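Local coordinates for Galactose/lactose metabolism regulatory protein GAL80 (Saccharomyces cerevisiae, PDB 3BTV) that binds the transcriptional activator GAL4 and blocks its activity on the galactose and lactose metabolic genes when no inducing sugar is present, at residues T38-I43 and Q68-S73; I297-H300 and D305-L308; E242-L245 and N251-G254. The protein carries 1 engineered substitution. All coordinates share one frame; numbering follows the deposited sequence.

Contact 1: residues T38-I43 and Q68-S73; sequences THYPAI and QRLKLS
Tyr40 and Leu70 reach toward each other from opposite directions at the surface of the NAD-binding Rossmann-fold domain, with a Leu70 methyl over the Tyr40 ring. Tyr40 lies in the first turn of helix 39-45. Leu70 directly follows helix 60-69. The backbones stay well apart, with Tyr40 CA and Leu70 CA 9.8 Å from each other, so side chains alone bridge the distance.

The tight part is one ring and two methyl groups. With chi1 at 176°, CG trans to the backbone N, the Tyr40 ring is carried out from the helix to Leu70. Leu70 CD1 sits over one face of that ring. It lies 4.0 Å from the Tyr40 ring centroid and 17° off the ring normal, a CH-pi contact displaced toward the rim. The other methyl, Leu70 CD2, packs against Tyr40 CZ at 3.8 Å. Leu70 also rests on Ala30 and Ile36 in the loop before helix 39-45.

The other part is looser. Leu72 CD2 approaches the ring obliquely and comes no nearer than 4.3 Å, at Tyr40 CE2. Leu72 is the centre of an inverse gamma turn, whose Ser73 N to Lys71 O bond is weak. Between the two leucines the chain leaves helix 60-69 in a Schellman motif. Lys71 has positive phi (65°), and its N bonds back to Gln68 O at 2.9 Å. Lys71 is exposed and its side chain leads away from Tyr40, which marks the solvent side.

Next to Tyr40, His39 is buried and hydrogen-bonded to Glu125 and Tyr372. The contact itself buries little, about 130 Å² over both segments. It is nearly all apolar, and even the phenolic oxygen is involved: Tyr40 OH lies 3.7 Å from Leu70 CD2.

Contact 2: residues I297-H300 and D305-L308; sequences IDIH and DLKL
Lys307 lies alongside Asp298, its partner across the antiparallel beta hairpin of strands 295-301 and 305-310, with Lys307 CG 3.2 Å from Asp298 OD2. The lysine chain bends at chi3 (-75°) and chi4, which turns its end back to the aspartate. Lys307 NZ then forms a salt bridge of 2.7 Å with Asp298 OD2, which receives it on its syn lone pair. An alanine in place of Lys307 would probably leave the Asp298 carboxylate without this charged mate and uncover that side of the hairpin.

On the same face, His300 crosses Asp305 at a slant, ring and carboxylate planes 77° apart. Its NE2 is held by Glu180 of the adjoining strand 176-184. The second subunit packs on this end, with its Lys283 against His300.

The opposite face is apolar. Ile297 pairs with Leu308, and Ile299 CD1 touches Leu306 CD2 at 4.2 Å. Helices 159-169 and 209-225 cover these four side chains. The two hydrogen-bonded pairs, Ile297-Leu308 and Ile299-Leu306, are each joined by two backbone bonds. The shortest is Ile299 N to Leu306 O, 2.8 Å. Across the last pair, His300 ND1 makes a weak, though straight, hydrogen bond to Asp305 OD2 at 3.5 Å.

Contact 3: residues E242-L245 and N251-G254; sequences EQEL and NRLG
Leu245, Glu244 and Arg252 carry this surface contact between strand 242-246 and the short strand at 252-253 of the C-terminal domain. The Leu245 carbonyl accepts a hydrogen bond from Leu253 N, 2.9 Å from Leu245 O, with the donor tilted 34° from the carbonyl plane. The same oxygen receives a CA-H contact from Arg252 CA at 3.4 Å. Leu245 CB packs on Leu253 CD1 at 4.0 Å.

Glu244 bends at chi2 (-83°) while Arg252 runs extended from CG to NE, which lays the two across each other at about a right angle. Glu244 CG lies over one face of the guanidinium, 3.6 Å from Arg252 NH1. The carboxylate and guanidinium planes are only 13° apart, yet the pair makes no salt bridge. Glu244 OE2 stays 4.2 Å from Arg252 NH1 and well out of the guanidinium plane, so the attraction is of charges only. Each group has a firmer partner elsewhere: Glu244 OE2 pairs with Arg256, and Arg252 NE with Glu191.

Strand 242-246 is the middle of a small three-stranded sheet, between strand 191-193, which carries Glu191, and strand 255-258, which carries Arg256. The chain turns a corner at Gly254 just before it enters strand 255-258.

Overall arrangement
Contact 2 is the buried one, and contacts 1 and 3 lie at the surface. Contact 1 belongs to the Rossmann domain and joins the start of one helix to the residues just after another through apolar side chains. Contacts 2 and 3 belong to the C-terminal domain but hold different elements. Contact 2 is a regular hairpin in the large mixed sheet, with paired backbone bonds, a leucine-isoleucine face under helices and a charged face. Contact 3 joins the middle strand of a small sheet to the short strand 252-253, with a single backbone bond and charged groups whose salt bridges go to adjoining strands. Contacts 1 and 2 lie on opposite sides of the chain's centre.

Contact 1: residues T38-I43 and Q68-S73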
ATOM      1  N   THR B  38     -14.809  29.582  -5.294  1.00 63.71           N
ATOM      2  CA  THR B  38     -15.482  28.325  -5.607  1.00 61.51           C
ATOM      3  C   THR B  38     -16.993  28.463  -5.584  1.00 53.61           C
ATOM      4  O   THR B  38     -17.649  28.311  -6.605  1.00 54.11           O
ATOM      5  CB  THR B  38     -15.071  27.205  -4.635  1.00 67.29           C
ATOM      6  OG1 THR B  38     -15.244  27.655  -3.283  1.00 62.17           O
ATOM      7  CG2 THR B  38     -13.618  26.815  -4.862  1.00 57.93           C
ATOM      8  N   HIS B  39     -17.546  28.739  -4.410  1.00 56.26           N
ATOM      9  CA  HIS B  39     -18.988  28.905  -4.286  1.00 54.62           C
ATOM     10  C   HIS B  39     -19.513  30.041  -5.157  1.00 62.32           C
ATOM     11  O   HIS B  39     -20.517  29.884  -5.853  1.00 64.76           O
ATOM     12  CB  HIS B  39     -19.380  29.145  -2.829  1.00 62.52           C
ATOM     13  CG  HIS B  39     -19.227  27.939  -1.963  1.00 58.82           C
ATOM     14  ND1 HIS B  39     -20.295  27.155  -1.584  1.00 67.25           N
ATOM     15  CD2 HIS B  39     -18.128  27.369  -1.414  1.00 63.42           C
ATOM     16  CE1 HIS B  39     -19.862  26.155  -0.835  1.00 59.68           C
ATOM     17  NE2 HIS B  39     -18.550  26.263  -0.717  1.00 77.91           N
ATOM     18  N   TYR B  40     -18.837  31.182  -5.130  1.00 60.29           N
ATOM     19  CA  TYR B  40     -19.361  32.352  -5.830  1.00 67.14           C
ATOM     20  C   TYR B  40     -19.523  32.123  -7.335  1.00 66.31           C
ATOM     21  O   TYR B  40     -20.613  32.308  -7.881  1.00 71.81           O
ATOM     22  CB  TYR B  40     -18.532  33.610  -5.557  1.00 70.11           C
ATOM     23  CG  TYR B  40     -19.014  34.799  -6.359  1.00 80.89           C
ATOM     24  CD1 TYR B  40     -18.215  35.372  -7.340  1.00 98.66           C
ATOM     25  CD2 TYR B  40     -20.284  35.327  -6.159  1.00 81.05           C
ATOM     26  CE1 TYR B  40     -18.657  36.454  -8.086  1.00107.80           C
ATOM     27  CE2 TYR B  40     -20.737  36.412  -6.901  1.00 83.96           C
ATOM     28  CZ  TYR B  40     -19.920  36.970  -7.864  1.00104.76           C
ATOM     29  OH  TYR B  40     -20.366  38.047  -8.604  1.00117.99           O
ATOM     30  N   PRO B  41     -18.440  31.729  -8.014  1.00 62.24           N
ATOM     31  CA  PRO B  41     -18.554  31.464  -9.451  1.00 68.71           C
ATOM     32  C   PRO B  41     -19.750  30.568  -9.780  1.00 79.79           C
ATOM     33  O   PRO B  41     -20.477  30.838 -10.735  1.00 82.71           O
ATOM     34  CB  PRO B  41     -17.238  30.750  -9.770  1.00 60.49           C
ATOM     35  CG  PRO B  41     -16.267  31.336  -8.800  1.00 57.59           C
ATOM     36  CD  PRO B  41     -17.057  31.565  -7.527  1.00 59.18           C
ATOM     37  N   ALA B  42     -19.958  29.521  -8.986  1.00 72.77           N
ATOM     38  CA  ALA B  42     -21.089  28.617  -9.192  1.00 58.49           C
ATOM     39  C   ALA B  42     -22.432  29.343  -9.110  1.00 80.20           C
ATOM     40  O   ALA B  42     -23.249  29.269 -10.031  1.00 77.85           O
ATOM     41  CB  ALA B  42     -21.042  27.475  -8.195  1.00 62.59           C
ATOM     42  N   ILE B  43     -22.661  30.040  -8.003  1.00 72.89           N
ATOM     43  CA  ILE B  43     -23.913  30.758  -7.801  1.00 77.59           C
ATOM     44  C   ILE B  43     -24.114  31.837  -8.864  1.00 91.48           C
ATOM     45  O   ILE B  43     -25.247  32.166  -9.231  1.00 80.99           O
ATOM     46  CB  ILE B  43     -23.968  31.404  -6.404  1.00 85.96           C
ATOM     47  CG1 ILE B  43     -23.807  30.336  -5.317  1.00 77.69           C
ATOM     48  CG2 ILE B  43     -25.266  32.188  -6.221  1.00 83.93           C
ATOM     49  CD1 ILE B  43     -23.876  30.884  -3.907  1.00 72.33           C
ATOM     50  N   GLN B  68     -21.263  45.156  -2.309  1.00 86.82           N
ATOM     51  CA  GLN B  68     -21.077  46.243  -3.253  1.00100.13           C
ATOM     52  C   GLN B  68     -20.124  45.820  -4.363  1.00103.57           C
ATOM     53  O   GLN B  68     -20.446  45.920  -5.547  1.00104.31           O
ATOM     54  CB  GLN B  68     -20.536  47.477  -2.531  1.00108.78           C
ATOM     55  CG  GLN B  68     -20.700  48.769  -3.299  1.00117.96           C
ATOM     56  CD  GLN B  68     -20.500  49.982  -2.421  1.00135.73           C
ATOM     57  OE1 GLN B  68     -20.130  49.861  -1.254  1.00142.75           O
ATOM     58  NE2 GLN B  68     -20.748  51.164  -2.977  1.00132.10           N
ATOM     59  N   ARG B  69     -18.954  45.334  -3.965  1.00102.29           N
ATOM     60  CA  ARG B  69     -17.909  44.953  -4.908  1.00101.82           C
ATOM     61  C   ARG B  69     -18.373  43.870  -5.879  1.00105.36           C
ATOM     62  O   ARG B  69     -17.764  43.666  -6.927  1.00105.88           O
ATOM     63  CB  ARG B  69     -16.656  44.500  -4.153  1.00102.35           C
ATOM     64  CG  ARG B  69     -15.539  43.986  -5.045  1.00102.41           C
ATOM     65  CD  ARG B  69     -14.247  43.834  -4.266  1.00105.14           C
ATOM     66  NE  ARG B  69     -13.198  43.214  -5.069  1.00117.51           N
ATOM     67  CZ  ARG B  69     -11.933  43.088  -4.678  1.00117.63           C
ATOM     68  NH1 ARG B  69     -11.554  43.548  -3.491  1.00108.22           N
ATOM     69  NH2 ARG B  69     -11.045  42.505  -5.477  1.00101.88           N
ATOM     70  N   LEU B  70     -19.457  43.184  -5.531  1.00104.49           N
ATOM     71  CA  LEU B  70     -19.978  42.120  -6.380  1.00 98.08           C
ATOM     72  C   LEU B  70     -21.322  42.467  -7.007  1.00 94.08           C
ATOM     73  O   LEU B  70     -21.837  41.710  -7.828  1.00 91.87           O
ATOM     74  CB  LEU B  70     -20.095  40.809  -5.597  1.00 93.30           C
ATOM     75  CG  LEU B  70     -18.777  40.135  -5.225  1.00 88.75           C
ATOM     76  CD1 LEU B  70     -19.033  38.835  -4.479  1.00 70.99           C
ATOM     77  CD2 LEU B  70     -17.939  39.894  -6.473  1.00 85.46           C
ATOM     78  N   LYS B  71     -21.888  43.605  -6.617  1.00106.92           N
ATOM     79  CA  LYS B  71     -23.176  44.043  -7.151  1.00114.67           C
ATOM     80  C   LYS B  71     -24.313  43.099  -6.757  1.00105.16           C
ATOM     81  O   LYS B  71     -25.147  42.738  -7.591  1.00 99.71           O
ATOM     82  CB  LYS B  71     -23.111  44.155  -8.676  1.00125.53           C
ATOM     83  CG  LYS B  71     -22.093  45.152  -9.196  1.00129.26           C
ATOM     84  CD  LYS B  71     -22.609  46.570  -9.073  1.00138.24           C
ATOM     85  CE  LYS B  71     -21.655  47.550  -9.726  1.00137.19           C
ATOM     86  NZ  LYS B  71     -20.302  47.476  -9.114  1.00130.92           N
ATOM     87  N   LEU B  72     -24.344  42.700  -5.490  1.00 97.18           N
ATOM     88  CA  LEU B  72     -25.382  41.799  -4.998  1.00 95.68           C
ATOM     89  C   LEU B  72     -26.593  42.603  -4.527  1.00105.59           C
ATOM     90  O   LEU B  72     -26.791  42.796  -3.327  1.00104.65           O
ATOM     91  CB  LEU B  72     -24.838  40.938  -3.857  1.00 86.22           C
ATOM     92  CG  LEU B  72     -23.403  40.430  -4.046  1.00 91.12           C
ATOM     93  CD1 LEU B  72     -22.885  39.723  -2.792  1.00 89.27           C
ATOM     94  CD2 LEU B  72     -23.302  39.519  -5.262  1.00 81.63           C
ATOM     95  N   SER B  73     -27.401  43.061  -5.479  1.00108.83           N
ATOM     96  CA  SER B  73     -28.474  44.014  -5.191  1.00123.21           C
ATOM     97  C   SER B  73     -29.647  43.423  -4.405  1.00127.61           C
ATOM     98  O   SER B  73     -30.638  44.108  -4.150  1.00121.75           O
ATOM     99  CB  SER B  73     -28.979  44.661  -6.483  1.00112.01           C
ATOM    100  OG  SER B  73     -29.505  43.686  -7.363  1.00102.14           O
TER

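Contact 2: residues I297-H300 and D305-L308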
ATOM      1  N   ILE B 297      -5.430   6.207  -7.723  1.00 30.21           N
ATOM      2  CA  ILE B 297      -6.320   5.161  -7.229  1.00 30.93           C
ATOM      3  C   ILE B 297      -6.342   4.079  -8.311  1.00 35.01           C
ATOM      4  O   ILE B 297      -6.760   4.325  -9.459  1.00 31.22           O
ATOM      5  CB  ILE B 297      -7.731   5.711  -7.014  1.00 37.85           C
ATOM      6  CG1 ILE B 297      -7.684   6.913  -6.056  1.00 36.60           C
ATOM      7  CG2 ILE B 297      -8.690   4.636  -6.512  1.00 31.83           C
ATOM      8  CD1 ILE B 297      -9.029   7.601  -5.889  1.00 45.00           C
ATOM      9  N   ASP B 298      -5.821   2.912  -7.964  1.00 29.77           N
ATOM     10  CA  ASP B 298      -5.793   1.754  -8.861  1.00 28.05           C
ATOM     11  C   ASP B 298      -6.837   0.764  -8.403  1.00 42.38           C
ATOM     12  O   ASP B 298      -6.751   0.248  -7.291  1.00 29.58           O
ATOM     13  CB  ASP B 298      -4.423   1.082  -8.773  1.00 32.80           C
ATOM     14  CG  ASP B 298      -3.359   1.812  -9.568  1.00 72.56           C
ATOM     15  OD1 ASP B 298      -2.170   1.708  -9.197  1.00 95.93           O
ATOM     16  OD2 ASP B 298      -3.710   2.489 -10.562  1.00 82.23           O
ATOM     17  N   ILE B 299      -7.818   0.488  -9.250  1.00 32.48           N
ATOM     18  CA  ILE B 299      -8.839  -0.505  -8.925  1.00 29.94           C
ATOM     19  C   ILE B 299      -8.675  -1.710  -9.851  1.00 34.16           C
ATOM     20  O   ILE B 299      -8.770  -1.582 -11.056  1.00 33.85           O
ATOM     21  CB  ILE B 299     -10.233   0.109  -9.038  1.00 33.31           C
ATOM     22  CG1 ILE B 299     -10.319   1.314  -8.099  1.00 31.57           C
ATOM     23  CG2 ILE B 299     -11.316  -0.919  -8.711  1.00 34.14           C
ATOM     24  CD1 ILE B 299     -11.646   2.001  -8.070  1.00 41.14           C
ATOM     25  N   HIS B 300      -8.350  -2.870  -9.292  1.00 30.33           N
ATOM     26  CA  HIS B 300      -8.100  -4.054 -10.125  1.00 25.19           C
ATOM     27  C   HIS B 300      -9.336  -4.941 -10.135  1.00 30.64           C
ATOM     28  O   HIS B 300      -9.762  -5.453  -9.079  1.00 31.82           O
ATOM     29  CB  HIS B 300      -6.895  -4.821  -9.582  1.00 29.29           C
ATOM     30  CG  HIS B 300      -5.705  -3.951  -9.334  1.00 33.98           C
ATOM     31  ND1 HIS B 300      -4.903  -3.490 -10.358  1.00 37.66           N
ATOM     32  CD2 HIS B 300      -5.174  -3.459  -8.183  1.00 30.26           C
ATOM     33  CE1 HIS B 300      -3.927  -2.751  -9.850  1.00 38.09           C
ATOM     34  NE2 HIS B 300      -4.072  -2.714  -8.534  1.00 35.06           N
ATOM     35  N   ASP B 305      -8.927  -3.296 -15.491  1.00 29.14           N
ATOM     36  CA  ASP B 305      -8.420  -2.412 -14.447  1.00 29.45           C
ATOM     37  C   ASP B 305      -8.853  -0.991 -14.742  1.00 40.34           C
ATOM     38  O   ASP B 305      -8.986  -0.591 -15.908  1.00 35.41           O
ATOM     39  CB  ASP B 305      -6.897  -2.453 -14.378  1.00 34.86           C
ATOM     40  CG  ASP B 305      -6.376  -3.758 -13.789  1.00 47.11           C
ATOM     41  OD1 ASP B 305      -7.195  -4.575 -13.300  1.00 52.07           O
ATOM     42  OD2 ASP B 305      -5.146  -3.959 -13.817  1.00 48.01           O
ATOM     43  N   LEU B 306      -9.049  -0.229 -13.675  1.00 28.25           N
ATOM     44  CA  LEU B 306      -9.442   1.168 -13.766  1.00 29.58           C
ATOM     45  C   LEU B 306      -8.432   1.950 -12.938  1.00 31.04           C
ATOM     46  O   LEU B 306      -8.080   1.533 -11.848  1.00 32.60           O
ATOM     47  CB  LEU B 306     -10.840   1.311 -13.169  1.00 26.91           C
ATOM     48  CG  LEU B 306     -11.587   2.626 -13.149  1.00 49.57           C
ATOM     49  CD1 LEU B 306     -13.074   2.320 -13.017  1.00 40.03           C
ATOM     50  CD2 LEU B 306     -11.108   3.411 -11.964  1.00 43.32           C
ATOM     51  N   LYS B 307      -7.976   3.070 -13.456  1.00 32.25           N
ATOM     52  CA  LYS B 307      -7.056   3.939 -12.735  1.00 36.25           C
ATOM     53  C   LYS B 307      -7.472   5.415 -12.836  1.00 40.63           C
ATOM     54  O   LYS B 307      -7.740   5.947 -13.929  1.00 36.18           O
ATOM     55  CB  LYS B 307      -5.632   3.760 -13.264  1.00 36.94           C
ATOM     56  CG  LYS B 307      -4.624   4.721 -12.629  1.00 41.79           C
ATOM     57  CD  LYS B 307      -3.452   4.997 -13.582  1.00 62.88           C
ATOM     58  CE  LYS B 307      -2.494   3.815 -13.650  1.00 64.69           C
ATOM     59  NZ  LYS B 307      -1.918   3.510 -12.295  1.00 42.56           N
ATOM     60  N   LEU B 308      -7.567   6.072 -11.688  1.00 31.59           N
ATOM     61  CA  LEU B 308      -7.816   7.516 -11.652  1.00 31.54           C
ATOM     62  C   LEU B 308      -6.545   8.181 -11.169  1.00 37.46           C
ATOM     63  O   LEU B 308      -5.955   7.731 -10.195  1.00 33.96           O
ATOM     64  CB  LEU B 308      -8.948   7.839 -10.674  1.00 41.73           C
ATOM     65  CG  LEU B 308     -10.358   7.389 -11.055  1.00 45.29           C
ATOM     66  CD1 LEU B 308     -11.057   6.725  -9.873  1.00 48.72           C
ATOM     67  CD2 LEU B 308     -11.177   8.555 -11.582  1.00 66.15           C
TER

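Contact 3: residues E242-L245 and N251-G254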
ATOM      1  N   GLU B 242       8.964  19.231  13.141  1.00 59.30           N
ATOM      2  CA  GLU B 242       9.427  20.592  12.859  1.00 53.73           C
ATOM      3  C   GLU B 242       9.613  20.789  11.362  1.00 56.77           C
ATOM      4  O   GLU B 242      10.403  20.081  10.730  1.00 61.32           O
ATOM      5  CB  GLU B 242      10.769  20.850  13.560  1.00 56.44           C
ATOM      6  CG  GLU B 242      10.719  20.760  15.077  1.00 70.37           C
ATOM      7  CD  GLU B 242      10.270  22.066  15.732  1.00107.58           C
ATOM      8  OE1 GLU B 242      10.545  23.154  15.176  1.00115.61           O
ATOM      9  OE2 GLU B 242       9.642  22.004  16.811  1.00126.26           O
ATOM     10  N   GLN B 243       8.884  21.744  10.797  1.00 58.07           N
ATOM     11  CA  GLN B 243       8.963  22.027   9.371  1.00 58.25           C
ATOM     12  C   GLN B 243       9.853  23.241   9.118  1.00 73.26           C
ATOM     13  O   GLN B 243       9.971  24.132   9.969  1.00 67.35           O
ATOM     14  CB  GLN B 243       7.568  22.298   8.815  1.00 54.17           C
ATOM     15  CG  GLN B 243       6.679  21.062   8.709  1.00 49.04           C
ATOM     16  CD  GLN B 243       5.325  21.423   8.171  1.00 66.51           C
ATOM     17  OE1 GLN B 243       4.646  22.313   8.711  1.00 55.96           O
ATOM     18  NE2 GLN B 243       4.923  20.759   7.090  1.00 57.52           N
ATOM     19  N   GLU B 244      10.469  23.273   7.941  1.00 74.20           N
ATOM     20  CA  GLU B 244      11.282  24.408   7.518  1.00 62.12           C
ATOM     21  C   GLU B 244      10.413  25.406   6.790  1.00 61.01           C
ATOM     22  O   GLU B 244       9.725  25.056   5.831  1.00 73.39           O
ATOM     23  CB  GLU B 244      12.380  23.937   6.569  1.00 71.47           C
ATOM     24  CG  GLU B 244      13.382  22.992   7.206  1.00 69.92           C
ATOM     25  CD  GLU B 244      14.459  23.738   7.977  1.00 72.98           C
ATOM     26  OE1 GLU B 244      14.437  24.988   7.975  1.00 75.14           O
ATOM     27  OE2 GLU B 244      15.333  23.072   8.581  1.00 78.12           O
ATOM     28  N   LEU B 245      10.440  26.652   7.251  1.00 69.65           N
ATOM     29  CA  LEU B 245       9.734  27.725   6.565  1.00 72.19           C
ATOM     30  C   LEU B 245      10.357  27.980   5.187  1.00 83.19           C
ATOM     31  O   LEU B 245      11.580  27.984   5.048  1.00 74.39           O
ATOM     32  CB  LEU B 245       9.764  29.000   7.416  1.00 74.29           C
ATOM     33  CG  LEU B 245       8.857  29.024   8.649  1.00 68.98           C
ATOM     34  CD1 LEU B 245       9.080  30.290   9.465  1.00 75.51           C
ATOM     35  CD2 LEU B 245       7.397  28.924   8.219  1.00 84.41           C
ATOM     36  N   ASN B 251      12.444  28.819  -1.619  1.00 70.19           N
ATOM     37  CA  ASN B 251      13.684  28.774  -0.851  1.00 89.07           C
ATOM     38  C   ASN B 251      13.435  28.813   0.650  1.00 85.79           C
ATOM     39  O   ASN B 251      12.510  29.482   1.114  1.00 88.89           O
ATOM     40  CB  ASN B 251      14.595  29.926  -1.265  1.00106.43           C
ATOM     41  CG  ASN B 251      14.946  29.879  -2.738  1.00111.56           C
ATOM     42  OD1 ASN B 251      15.520  28.899  -3.219  1.00102.98           O
ATOM     43  ND2 ASN B 251      14.595  30.936  -3.465  1.00117.74           N
ATOM     44  N   ARG B 252      14.267  28.101   1.404  1.00 83.47           N
ATOM     45  CA  ARG B 252      14.118  28.037   2.856  1.00 76.87           C
ATOM     46  C   ARG B 252      14.523  29.350   3.503  1.00 86.00           C
ATOM     47  O   ARG B 252      15.391  30.057   2.993  1.00100.53           O
ATOM     48  CB  ARG B 252      14.914  26.863   3.436  1.00 74.48           C
ATOM     49  CG  ARG B 252      14.438  25.508   2.899  1.00 78.48           C
ATOM     50  CD  ARG B 252      14.947  24.319   3.712  1.00 72.45           C
ATOM     51  NE  ARG B 252      14.367  23.071   3.216  1.00 77.76           N
ATOM     52  CZ  ARG B 252      14.673  21.859   3.669  1.00 76.41           C
ATOM     53  NH1 ARG B 252      15.560  21.718   4.644  1.00 78.51           N
ATOM     54  NH2 ARG B 252      14.087  20.782   3.148  1.00 75.03           N
ATOM     55  N   LEU B 253      13.885  29.676   4.624  1.00 95.35           N
ATOM     56  CA  LEU B 253      14.129  30.945   5.307  1.00 87.61           C
ATOM     57  C   LEU B 253      15.044  30.776   6.516  1.00 69.16           C
ATOM     58  O   LEU B 253      15.348  31.744   7.211  1.00 91.14           O
ATOM     59  CB  LEU B 253      12.806  31.588   5.744  1.00 97.33           C
ATOM     60  CG  LEU B 253      11.789  31.894   4.639  1.00109.12           C
ATOM     61  CD1 LEU B 253      10.441  32.257   5.234  1.00113.86           C
ATOM     62  CD2 LEU B 253      12.296  33.006   3.735  1.00112.44           C
ATOM     63  N   GLY B 254      15.483  29.547   6.762  1.00 79.82           N
ATOM     64  CA  GLY B 254      16.327  29.263   7.911  1.00 91.49           C
ATOM     65  C   GLY B 254      15.591  29.409   9.231  1.00 95.37           C
ATOM     66  O   GLY B 254      16.153  29.874  10.222  1.00 90.05           O
TER